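Local coordinates for glutamate--tRNA ligase (Elizabethkingia anophelis, PDB 6B1Z), which catalyses the ATP-dependent attachment of glutamate to its cognate tRNA, as expected of a class I aminoacyl-tRNA synthetase, at residues A[63-68]-A[280-285]; A[112-117]-A[165-170]; A[224-229]-A[251-256]. All blocks are in the same frame, centred on the assembly; numbering follows the deposited sequence.

How the contacts relate
Followed from the N terminus, the chain opens its longest loop here at helix 62-73 and closes it only when 280-285 packs back on that helix, in contact 1. Contacts 2 and 3 are both nested inside that loop, one after the other. First, 112-117 pairs with 165-170 in an antiparallel sheet, enclosing helices 119-131 and 154-162. Then 224-229 and 251-256 pair in parallel across helix 236-246. None of the three touches another: contacts 1 and 2 have centres 37 Å apart, contacts 1 and 3 23 Å. Contact 1 joins an early helix to a late loop, contact 2 builds a small outlying sheet and contact 3 a beta-alpha-beta unit, all within the catalytic region.

Contact 1 of 3, residues A[63-68]-A[280-285]; sequences EEYIME and VFPLNF
Tyr65, borne on helix 62-73, packs on the loop between helix 270-276 and strand 285-286 in the class I catalytic region. The tight part surrounds its phenol. With CG anti to the backbone N (chi1 -175°), the ring projects from the helix and its OH donates to Leu283 O at 2.7 Å. The C=O...donor angle is 115°, so the hydroxyl comes from the side of the oxygen and not end-on, 29° out of the carbonyl plane. Phe281 CB and Pro282 CD close round the hydroxyl, Phe281 CB 3.3 Å from Tyr65 OH. A tyrosine suits this place because its ring packs against the loop while its hydroxyl meets a backbone acceptor. Leu283 CB and CG pack on the ring, CB 3.8 Å from Tyr65 CE2, with CD1 above one face at a greater distance. At the ring edge, Asn284 O comes to 3.3 Å from Tyr65 CE2. Beyond the phenol, Phe281 meets the ring of His25 edge-to-face.

The other side is looser and more exposed. There the long acidic chain of Glu68 serves two neighbours: its carboxylate forms a salt bridge to Arg298, while its aliphatic part lies against the leucine, Glu68 CG 3.7 Å from Leu283 CD1.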
loop_
_atom_site.group_PDB
_atom_site.type_symbol
_atom_site.label_atom_id
_atom_site.label_comp_id
_atom_site.label_asym_id
_atom_site.label_seq_id
_atom_site.Cartn_x
_atom_site.Cartn_y
_atom_site.Cartn_z
ATOM N N GLU A 63 -9.727 10.578 -6.052
ATOM C CA GLU A 63 -8.619 11.510 -6.205
ATOM C C GLU A 63 -8.173 12.038 -4.849
ATOM O O GLU A 63 -6.965 12.091 -4.564
ATOM C CB GLU A 63 -9.016 12.663 -7.127
ATOM C CG GLU A 63 -7.908 13.687 -7.298
ATOM C CD GLU A 63 -8.294 14.789 -8.259
ATOM O OE1 GLU A 63 -8.863 14.460 -9.322
ATOM O OE2 GLU A 63 -8.058 15.973 -7.934
ATOM N N GLU A 64 -9.138 12.415 -4.002
ATOM C CA GLU A 64 -8.825 12.864 -2.650
ATOM C C GLU A 64 -8.114 11.770 -1.862
ATOM O O GLU A 64 -7.131 12.038 -1.164
ATOM C CB GLU A 64 -10.104 13.300 -1.933
ATOM C CG GLU A 64 -10.777 14.542 -2.532
ATOM C CD GLU A 64 -11.761 14.226 -3.658
ATOM O OE1 GLU A 64 -11.565 13.233 -4.393
ATOM O OE2 GLU A 64 -12.745 14.982 -3.804
ATOM N N TYR A 65 -8.584 10.527 -1.981
ATOM C CA TYR A 65 -7.904 9.403 -1.332
ATOM C C TYR A 65 -6.437 9.311 -1.755
ATOM O O TYR A 65 -5.541 9.124 -0.918
ATOM C CB TYR A 65 -8.646 8.098 -1.659
ATOM C CG TYR A 65 -8.103 6.874 -0.945
ATOM C CD1 TYR A 65 -6.922 6.257 -1.373
ATOM C CD2 TYR A 65 -8.779 6.338 0.138
ATOM C CE1 TYR A 65 -6.420 5.156 -0.716
ATOM C CE2 TYR A 65 -8.288 5.224 0.800
ATOM C CZ TYR A 65 -7.111 4.645 0.365
ATOM O OH TYR A 65 -6.622 3.537 1.016
ATOM N N ILE A 66 -6.178 9.387 -3.062
ATOM C CA ILE A 66 -4.816 9.291 -3.568
ATOM C C ILE A 66 -3.945 10.391 -2.979
ATOM O O ILE A 66 -2.839 10.132 -2.490
ATOM C CB ILE A 66 -4.821 9.346 -5.106
ATOM C CG1 ILE A 66 -5.477 8.087 -5.668
ATOM C CG2 ILE A 66 -3.395 9.533 -5.629
ATOM C CD1 ILE A 66 -6.031 8.291 -7.095
ATOM N N MET A 67 -4.429 11.643 -3.026
ATOM C CA MET A 67 -3.646 12.750 -2.483
ATOM C C MET A 67 -3.398 12.570 -0.988
ATOM O O MET A 67 -2.273 12.787 -0.512
ATOM C CB MET A 67 -4.339 14.087 -2.771
ATOM C CG MET A 67 -4.214 14.545 -4.223
ATOM S SD MET A 67 -2.501 14.729 -4.756
ATOM C CE MET A 67 -1.923 16.036 -3.663
ATOM N N GLU A 68 -4.424 12.149 -0.234
ATOM C CA GLU A 68 -4.255 11.954 1.206
ATOM C C GLU A 68 -3.239 10.853 1.495
ATOM O O GLU A 68 -2.435 10.969 2.424
ATOM C CB GLU A 68 -5.600 11.645 1.866
ATOM C CG GLU A 68 -5.536 11.570 3.393
ATOM C CD GLU A 68 -6.901 11.364 4.039
ATOM O OE1 GLU A 68 -7.933 11.549 3.353
ATOM O OE2 GLU A 68 -6.944 11.019 5.241
ATOM N N VAL A 280 -4.958 -4.051 3.404
ATOM C CA VAL A 280 -4.575 -4.044 2.000
ATOM C C VAL A 280 -4.517 -2.645 1.404
ATOM O O VAL A 280 -3.894 -2.472 0.343
ATOM C CB VAL A 280 -5.507 -4.945 1.166
ATOM C CG1 VAL A 280 -5.285 -6.406 1.541
ATOM C CG2 VAL A 280 -6.961 -4.544 1.361
ATOM N N PHE A 281 -5.098 -1.639 2.050
ATOM C CA PHE A 281 -5.063 -0.270 1.550
ATOM C C PHE A 281 -4.317 0.625 2.536
ATOM O O PHE A 281 -4.342 0.359 3.742
ATOM C CB PHE A 281 -6.493 0.253 1.356
ATOM C CG PHE A 281 -7.376 -0.682 0.568
ATOM C CD1 PHE A 281 -6.942 -1.226 -0.634
ATOM C CD2 PHE A 281 -8.627 -1.033 1.050
ATOM C CE1 PHE A 281 -7.760 -2.088 -1.359
ATOM C CE2 PHE A 281 -9.450 -1.896 0.332
ATOM C CZ PHE A 281 -9.010 -2.422 -0.870
ATOM N N PRO A 282 -3.645 1.689 2.070
ATOM C CA PRO A 282 -2.936 2.559 3.031
ATOM C C PRO A 282 -3.865 3.251 4.016
ATOM O O PRO A 282 -3.504 3.405 5.191
ATOM C CB PRO A 282 -2.197 3.560 2.124
ATOM C CG PRO A 282 -2.987 3.555 0.826
ATOM C CD PRO A 282 -3.445 2.122 0.672
ATOM N N LEU A 283 -5.057 3.660 3.572
ATOM C CA LEU A 283 -6.017 4.394 4.383
ATOM C C LEU A 283 -7.355 3.676 4.354
ATOM O O LEU A 283 -7.649 2.904 3.436
ATOM C CB LEU A 283 -6.209 5.831 3.867
ATOM C CG LEU A 283 -4.985 6.605 3.393
ATOM C CD1 LEU A 283 -5.407 7.964 2.822
ATOM C CD2 LEU A 283 -4.001 6.806 4.526
ATOM N N ASN A 284 -8.180 3.970 5.363
ATOM C CA ASN A 284 -9.556 3.487 5.399
ATOM C C ASN A 284 -10.255 3.715 4.064
ATOM O O ASN A 284 -10.180 4.807 3.494
ATOM C CB ASN A 284 -10.335 4.220 6.491
ATOM C CG ASN A 284 -10.218 3.566 7.846
ATOM O OD1 ASN A 284 -9.315 2.778 8.096
ATOM N ND2 ASN A 284 -11.141 3.901 8.737
ATOM N N PHE A 285 -10.941 2.684 3.571
ATOM C CA PHE A 285 -11.805 2.820 2.399
ATOM C C PHE A 285 -13.164 2.197 2.673
ATOM O O PHE A 285 -13.253 1.003 2.977
ATOM C CB PHE A 285 -11.185 2.170 1.164
ATOM C CG PHE A 285 -12.061 2.261 -0.051
ATOM C CD1 PHE A 285 -12.233 3.472 -0.704
ATOM C CD2 PHE A 285 -12.735 1.144 -0.520
ATOM C CE1 PHE A 285 -13.058 3.565 -1.823
ATOM C CE2 PHE A 285 -13.560 1.226 -1.640
ATOM C CZ PHE A 285 -13.719 2.439 -2.290
#

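Contact 2 of 3, residues A[112-117]-A[165-170]; sequences AYLAFD and TPYVIR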
loop_
_atom_site.group_PDB
_atom_site.type_symbol
_atom_site.label_atom_id
_atom_site.label_comp_id
_atom_site.label_asym_id
_atom_site.label_seq_id
_atom_site.Cartn_x
_atom_site.Cartn_y
_atom_site.Cartn_z
ATOM N N ALA A 112 -4.892 3.281 -38.056
ATOM C CA ALA A 112 -6.188 3.401 -37.401
ATOM C C ALA A 112 -7.314 3.244 -38.415
ATOM O O ALA A 112 -7.171 3.588 -39.597
ATOM C CB ALA A 112 -6.327 4.749 -36.666
ATOM N N TYR A 113 -8.453 2.744 -37.938
ATOM C CA TYR A 113 -9.622 2.586 -38.787
ATOM C C TYR A 113 -10.883 2.717 -37.938
ATOM O O TYR A 113 -10.830 2.695 -36.706
ATOM C CB TYR A 113 -9.565 1.252 -39.551
ATOM C CG TYR A 113 -9.674 -0.029 -38.743
ATOM C CD1 TYR A 113 -10.908 -0.639 -38.553
ATOM C CD2 TYR A 113 -8.547 -0.663 -38.214
ATOM C CE1 TYR A 113 -11.023 -1.827 -37.858
ATOM C CE2 TYR A 113 -8.660 -1.875 -37.503
ATOM C CZ TYR A 113 -9.908 -2.439 -37.340
ATOM O OH TYR A 113 -10.043 -3.613 -36.655
ATOM N N LEU A 114 -12.022 2.861 -38.615
ATOM C CA LEU A 114 -13.312 3.048 -37.955
ATOM C C LEU A 114 -14.047 1.717 -37.857
ATOM O O LEU A 114 -14.045 0.927 -38.807
ATOM C CB LEU A 114 -14.177 4.049 -38.724
ATOM C CG LEU A 114 -13.503 5.331 -39.231
ATOM C CD1 LEU A 114 -14.525 6.205 -39.949
ATOM C CD2 LEU A 114 -12.832 6.077 -38.101
ATOM N N ALA A 115 -14.682 1.465 -36.711
ATOM C CA ALA A 115 -15.395 0.205 -36.513
ATOM C C ALA A 115 -16.789 0.483 -35.973
ATOM O O ALA A 115 -16.949 1.267 -35.031
ATOM C CB ALA A 115 -14.627 -0.736 -35.574
ATOM N N PHE A 116 -17.786 -0.159 -36.576
ATOM C CA PHE A 116 -19.195 0.131 -36.340
ATOM C C PHE A 116 -19.913 -0.979 -35.584
ATOM O O PHE A 116 -21.132 -0.885 -35.378
ATOM C CB PHE A 116 -19.914 0.386 -37.673
ATOM C CG PHE A 116 -19.364 1.555 -38.452
ATOM C CD1 PHE A 116 -18.429 1.358 -39.459
ATOM C CD2 PHE A 116 -19.784 2.844 -38.178
ATOM C CE1 PHE A 116 -17.918 2.435 -40.170
ATOM C CE2 PHE A 116 -19.290 3.930 -38.897
ATOM C CZ PHE A 116 -18.347 3.721 -39.888
ATOM N N ASP A 117 -19.193 -2.007 -35.137
ATOM C CA ASP A 117 -19.848 -3.166 -34.539
ATOM C C ASP A 117 -20.571 -2.781 -33.255
ATOM O O ASP A 117 -20.044 -2.044 -32.417
ATOM C CB ASP A 117 -18.818 -4.256 -34.248
ATOM C CG ASP A 117 -17.819 -4.416 -35.368
ATOM O OD1 ASP A 117 -16.807 -3.681 -35.354
ATOM O OD2 ASP A 117 -18.059 -5.254 -36.261
ATOM N N THR A 165 -23.983 6.957 -37.600
ATOM C CA THR A 165 -23.819 5.655 -36.966
ATOM C C THR A 165 -22.683 5.715 -35.952
ATOM O O THR A 165 -21.582 6.161 -36.293
ATOM C CB THR A 165 -23.518 4.590 -38.019
ATOM O OG1 THR A 165 -24.506 4.648 -39.061
ATOM C CG2 THR A 165 -23.526 3.205 -37.401
ATOM N N PRO A 166 -22.907 5.297 -34.706
ATOM C CA PRO A 166 -21.813 5.285 -33.722
ATOM C C PRO A 166 -20.655 4.422 -34.195
ATOM O O PRO A 166 -20.854 3.356 -34.782
ATOM C CB PRO A 166 -22.467 4.692 -32.469
ATOM C CG PRO A 166 -23.934 4.969 -32.640
ATOM C CD PRO A 166 -24.197 4.886 -34.119
ATOM N N TYR A 167 -19.433 4.881 -33.916
ATOM C CA TYR A 167 -18.247 4.119 -34.284
ATOM C C TYR A 167 -17.141 4.343 -33.262
ATOM O O TYR A 167 -17.087 5.378 -32.587
ATOM C CB TYR A 167 -17.729 4.479 -35.694
ATOM C CG TYR A 167 -17.248 5.915 -35.846
ATOM C CD1 TYR A 167 -15.927 6.265 -35.576
ATOM C CD2 TYR A 167 -18.111 6.912 -36.274
ATOM C CE1 TYR A 167 -15.490 7.575 -35.708
ATOM C CE2 TYR A 167 -17.683 8.223 -36.414
ATOM C CZ TYR A 167 -16.374 8.547 -36.131
ATOM O OH TYR A 167 -15.953 9.854 -36.268
ATOM N N VAL A 168 -16.264 3.351 -33.147
ATOM C CA VAL A 168 -15.030 3.485 -32.390
ATOM C C VAL A 168 -13.892 3.572 -33.395
ATOM O O VAL A 168 -14.044 3.249 -34.575
ATOM C CB VAL A 168 -14.792 2.325 -31.397
ATOM C CG1 VAL A 168 -15.897 2.266 -30.327
ATOM C CG2 VAL A 168 -14.656 0.976 -32.136
ATOM N N ILE A 169 -12.738 4.028 -32.926
ATOM C CA ILE A 169 -11.526 3.998 -33.733
ATOM C C ILE A 169 -10.627 2.922 -33.158
ATOM O O ILE A 169 -10.341 2.925 -31.956
ATOM C CB ILE A 169 -10.822 5.365 -33.764
ATOM C CG1 ILE A 169 -11.731 6.407 -34.409
ATOM C CG2 ILE A 169 -9.462 5.249 -34.476
ATOM C CD1 ILE A 169 -11.260 7.833 -34.218
ATOM N N ARG A 170 -10.196 1.985 -34.006
ATOM C CA ARG A 170 -9.342 0.883 -33.598
ATOM C C ARG A 170 -7.951 1.029 -34.191
ATOM O O ARG A 170 -7.780 1.583 -35.280
ATOM C CB ARG A 170 -9.915 -0.461 -34.047
ATOM C CG ARG A 170 -11.076 -0.928 -33.187
ATOM C CD ARG A 170 -11.613 -2.278 -33.687
ATOM N NE ARG A 170 -12.770 -2.686 -32.893
ATOM C CZ ARG A 170 -12.702 -3.357 -31.743
ATOM N NH1 ARG A 170 -11.526 -3.710 -31.236
ATOM N NH2 ARG A 170 -13.821 -3.670 -31.104
HETATM O O HOH W 1 -22.530 1.281 -34.381
HETATM O O HOH W 2 -15.811 -2.559 -32.950
#
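Strand 112-115 and the segment 165-170 run antiparallel, joined from Tyr113-Arg170 to Ala115-Val168 in a three-stranded sheet that 200-202 completes. The sheet's centre lies about 39 Å from that of the chain, consistent with the acceptor-binding insertion of this family's catalytic region. The short strand axes lie 4.6 Å apart at 144°, so the pair is visibly twisted. Two hydrogen-bonded pairs carry it. Tyr113 and Arg170 exchange both N-H...O=C bonds, Arg170 N to Tyr113 O being 2.9 Å, and Ala115 and Val168 do the same. Between them Leu114 and Ile169 form the non-hydrogen-bonded pair. Where the strands part, a water takes over, donating to both Phe116 O and Pro166 O.

On the face of Leu114 and Ile169, the two side chains lie side by side, and Leu114 CD2 is 3.9 Å from Ile169 CG1. The same methyl touches Tyr167 CE1. Beyond it, Tyr167 CB comes within 3.6 Å of Phe116 CE2, while the two rings meet obliquely. Leu161 of helix 154-162 packs on Leu114, Phe116 and Tyr167, a setting that suits leucine and the flat aromatic rings.

The opposite face bears Tyr113, Ala115, Val168 and Arg170. Tyr113 holds CG between its backbone N and carbonyl carbon (chi1 67°), which brings the ring over Arg170: Arg170 CB makes a CH-pi contact, 4.1 Å from the ring centroid and 20° off its normal. The small Ala115 lets the extended arginine pass; Ala115 CB lies 3.8 Å from Arg170 NE, at the guanidinium edge. Asp198 then binds both polar ends, through its carboxylate to Tyr113 OH and its backbone O to Arg170 NH1, and Tyr138 makes a cation-pi contact with the arginine. Finally, a second water accepts from Arg170 NH2 and donates to Asp117 OD1 at 2.8 Å.

Contact 3 of 3, residues A[224-229]-A[251-256]; sequences THVIRG and PEFAHL. With FMT (formic acid), chain C.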
loop_
_atom_site.group_PDB
_atom_site.type_symbol
_atom_site.label_atom_id
_atom_site.label_comp_id
_atom_site.label_asym_id
_atom_site.label_seq_id
_atom_site.Cartn_x
_atom_site.Cartn_y
_atom_site.Cartn_z
ATOM N N THR A 224 9.742 10.915 -19.485
ATOM C CA THR A 224 10.931 10.199 -19.947
ATOM C C THR A 224 10.943 8.722 -19.567
ATOM O O THR A 224 11.547 7.913 -20.286
ATOM C CB THR A 224 12.199 10.858 -19.394
ATOM O OG1 THR A 224 12.206 10.789 -17.962
ATOM C CG2 THR A 224 12.301 12.322 -19.834
ATOM N N HIS A 225 10.323 8.358 -18.446
ATOM C CA HIS A 225 10.364 6.993 -17.936
ATOM C C HIS A 225 8.980 6.632 -17.436
ATOM O O HIS A 225 8.451 7.303 -16.535
ATOM C CB HIS A 225 11.383 6.841 -16.800
ATOM C CG HIS A 225 12.801 7.072 -17.215
ATOM N ND1 HIS A 225 13.310 8.331 -17.450
ATOM C CD2 HIS A 225 13.822 6.206 -17.424
ATOM C CE1 HIS A 225 14.584 8.231 -17.790
ATOM N NE2 HIS A 225 14.921 6.952 -17.772
ATOM N N VAL A 226 8.405 5.580 -18.010
ATOM C CA VAL A 226 7.102 5.059 -17.608
ATOM C C VAL A 226 7.361 3.851 -16.716
ATOM O O VAL A 226 7.813 2.807 -17.196
ATOM C CB VAL A 226 6.250 4.681 -18.829
ATOM C CG1 VAL A 226 4.989 3.943 -18.417
ATOM C CG2 VAL A 226 5.908 5.931 -19.624
ATOM N N ILE A 227 7.068 3.995 -15.426
ATOM C CA ILE A 227 7.238 2.946 -14.429
ATOM C C ILE A 227 5.851 2.472 -14.043
ATOM O O ILE A 227 5.036 3.273 -13.571
ATOM C CB ILE A 227 7.998 3.452 -13.196
ATOM C CG1 ILE A 227 9.368 4.020 -13.580
ATOM C CG2 ILE A 227 8.120 2.329 -12.163
ATOM C CD1 ILE A 227 10.110 4.763 -12.450
ATOM N N ARG A 228 5.566 1.188 -14.252
ATOM C CA ARG A 228 4.201 0.712 -14.038
ATOM C C ARG A 228 4.202 -0.797 -13.817
ATOM O O ARG A 228 5.231 -1.463 -13.956
ATOM C CB ARG A 228 3.305 1.103 -15.219
ATOM C CG ARG A 228 3.687 0.442 -16.525
ATOM C CD ARG A 228 2.909 1.057 -17.690
ATOM N NE ARG A 228 3.213 0.338 -18.925
ATOM C CZ ARG A 228 2.851 0.731 -20.146
ATOM N NH1 ARG A 228 2.189 1.872 -20.317
ATOM N NH2 ARG A 228 3.177 -0.017 -21.194
ATOM N N GLY A 229 3.015 -1.338 -13.468
ATOM C CA GLY A 229 2.905 -2.760 -13.184
ATOM C C GLY A 229 2.922 -3.637 -14.425
ATOM O O GLY A 229 2.572 -3.212 -15.527
ATOM N N PRO A 251 9.014 6.972 -24.617
ATOM C CA PRO A 251 9.813 7.002 -23.385
ATOM C C PRO A 251 10.393 5.624 -23.118
ATOM O O PRO A 251 10.081 4.642 -23.803
ATOM C CB PRO A 251 8.795 7.380 -22.309
ATOM C CG PRO A 251 7.504 6.798 -22.827
ATOM C CD PRO A 251 7.567 7.011 -24.332
ATOM N N GLU A 252 11.232 5.550 -22.091
ATOM C CA GLU A 252 11.672 4.252 -21.585
ATOM C C GLU A 252 10.593 3.664 -20.685
ATOM O O GLU A 252 9.802 4.396 -20.087
ATOM C CB GLU A 252 12.979 4.381 -20.805
ATOM C CG GLU A 252 14.147 4.849 -21.671
ATOM C CD GLU A 252 15.451 4.843 -20.926
ATOM O OE1 GLU A 252 15.865 3.755 -20.470
ATOM O OE2 GLU A 252 16.053 5.926 -20.783
ATOM N N PHE A 253 10.570 2.336 -20.589
ATOM C CA PHE A 253 9.591 1.619 -19.777
ATOM C C PHE A 253 10.279 0.744 -18.744
ATOM O O PHE A 253 11.371 0.219 -18.980
ATOM C CB PHE A 253 8.678 0.719 -20.640
ATOM C CG PHE A 253 7.790 1.477 -21.571
ATOM C CD1 PHE A 253 8.267 1.887 -22.809
ATOM C CD2 PHE A 253 6.486 1.774 -21.217
ATOM C CE1 PHE A 253 7.456 2.603 -23.672
ATOM C CE2 PHE A 253 5.668 2.489 -22.078
ATOM C CZ PHE A 253 6.157 2.896 -23.309
ATOM N N ALA A 254 9.619 0.593 -17.591
ATOM C CA ALA A 254 10.029 -0.349 -16.550
ATOM C C ALA A 254 8.774 -0.994 -15.988
ATOM O O ALA A 254 7.918 -0.292 -15.441
ATOM C CB ALA A 254 10.811 0.359 -15.437
ATOM N N HIS A 255 8.658 -2.314 -16.113
ATOM C CA HIS A 255 7.461 -3.035 -15.694
ATOM C C HIS A 255 7.758 -3.829 -14.430
ATOM O O HIS A 255 8.615 -4.722 -14.432
ATOM C CB HIS A 255 6.949 -3.937 -16.814
ATOM C CG HIS A 255 6.239 -3.180 -17.890
ATOM N ND1 HIS A 255 6.909 -2.548 -18.921
ATOM C CD2 HIS A 255 4.921 -2.941 -18.095
ATOM C CE1 HIS A 255 6.030 -1.956 -19.713
ATOM N NE2 HIS A 255 4.816 -2.175 -19.232
ATOM N N LEU A 256 7.044 -3.496 -13.357
ATOM C CA LEU A 256 7.239 -4.103 -12.048
ATOM C C LEU A 256 6.393 -5.363 -11.899
ATOM O O LEU A 256 5.184 -5.345 -12.149
ATOM C CB LEU A 256 6.873 -3.084 -10.967
ATOM C CG LEU A 256 7.591 -1.736 -11.083
ATOM C CD1 LEU A 256 6.938 -0.704 -10.160
ATOM C CD2 LEU A 256 9.074 -1.893 -10.730
HETATM C C FMT C . 0.374 3.383 -17.247
HETATM O O1 FMT C . 1.023 3.698 -16.243
HETATM O O2 FMT C . 0.772 3.544 -18.412
HETATM O O HOH W 3 17.144 4.735 -17.764
#
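The guanidinium of Arg228 is flanked on one face by Phe253, whose CE2 lies 3.6 Å from Arg228 NH2, toward the rim, with the two planes 49° apart. Its edge meets His255 and a formic acid molecule. With CG between backbone N and carbonyl carbon (chi1 65°) and the chain extended to NE, Arg228 lies alongside His255. Arg228 NH2 gives a weak hydrogen bond of 3.3 Å to His255 NE2, in the imidazole plane. Gly229 O also lies at that ring's edge. On the reverse face of the sheet, His225 uses its edge too: ND1 shares a 2.7 Å hydrogen bond with Thr224 OG1, and a water joins NE2 to Glu252 OE1.

Between these two faces, strands 225-229 and 252-256 run parallel, the two strands of a beta-alpha-beta crossover through helix 236-246, as in the Rossmann fold of class I synthetases. Five backbone bonds link the segments, the straightest being Val226 N to Glu252 O at 2.8 Å. On the His225 face, beta-branched Ile227 meets Leu256, CG2 3.8 Å from Leu256 CD1.

The bond between Asp183 and His255 ND1 would hold the ring's rotation, consistent with NE2 accepting from Arg228 NH2, which His239 also holds. Arg228 NH1 donates to O2 of the formic acid at 2.9 Å, and Arg15 binds the same molecule. That molecule probably comes from the crystallisation liquor, yet its grip by two arginines is consistent with a pocket suited to a carboxylate such as that of glutamate.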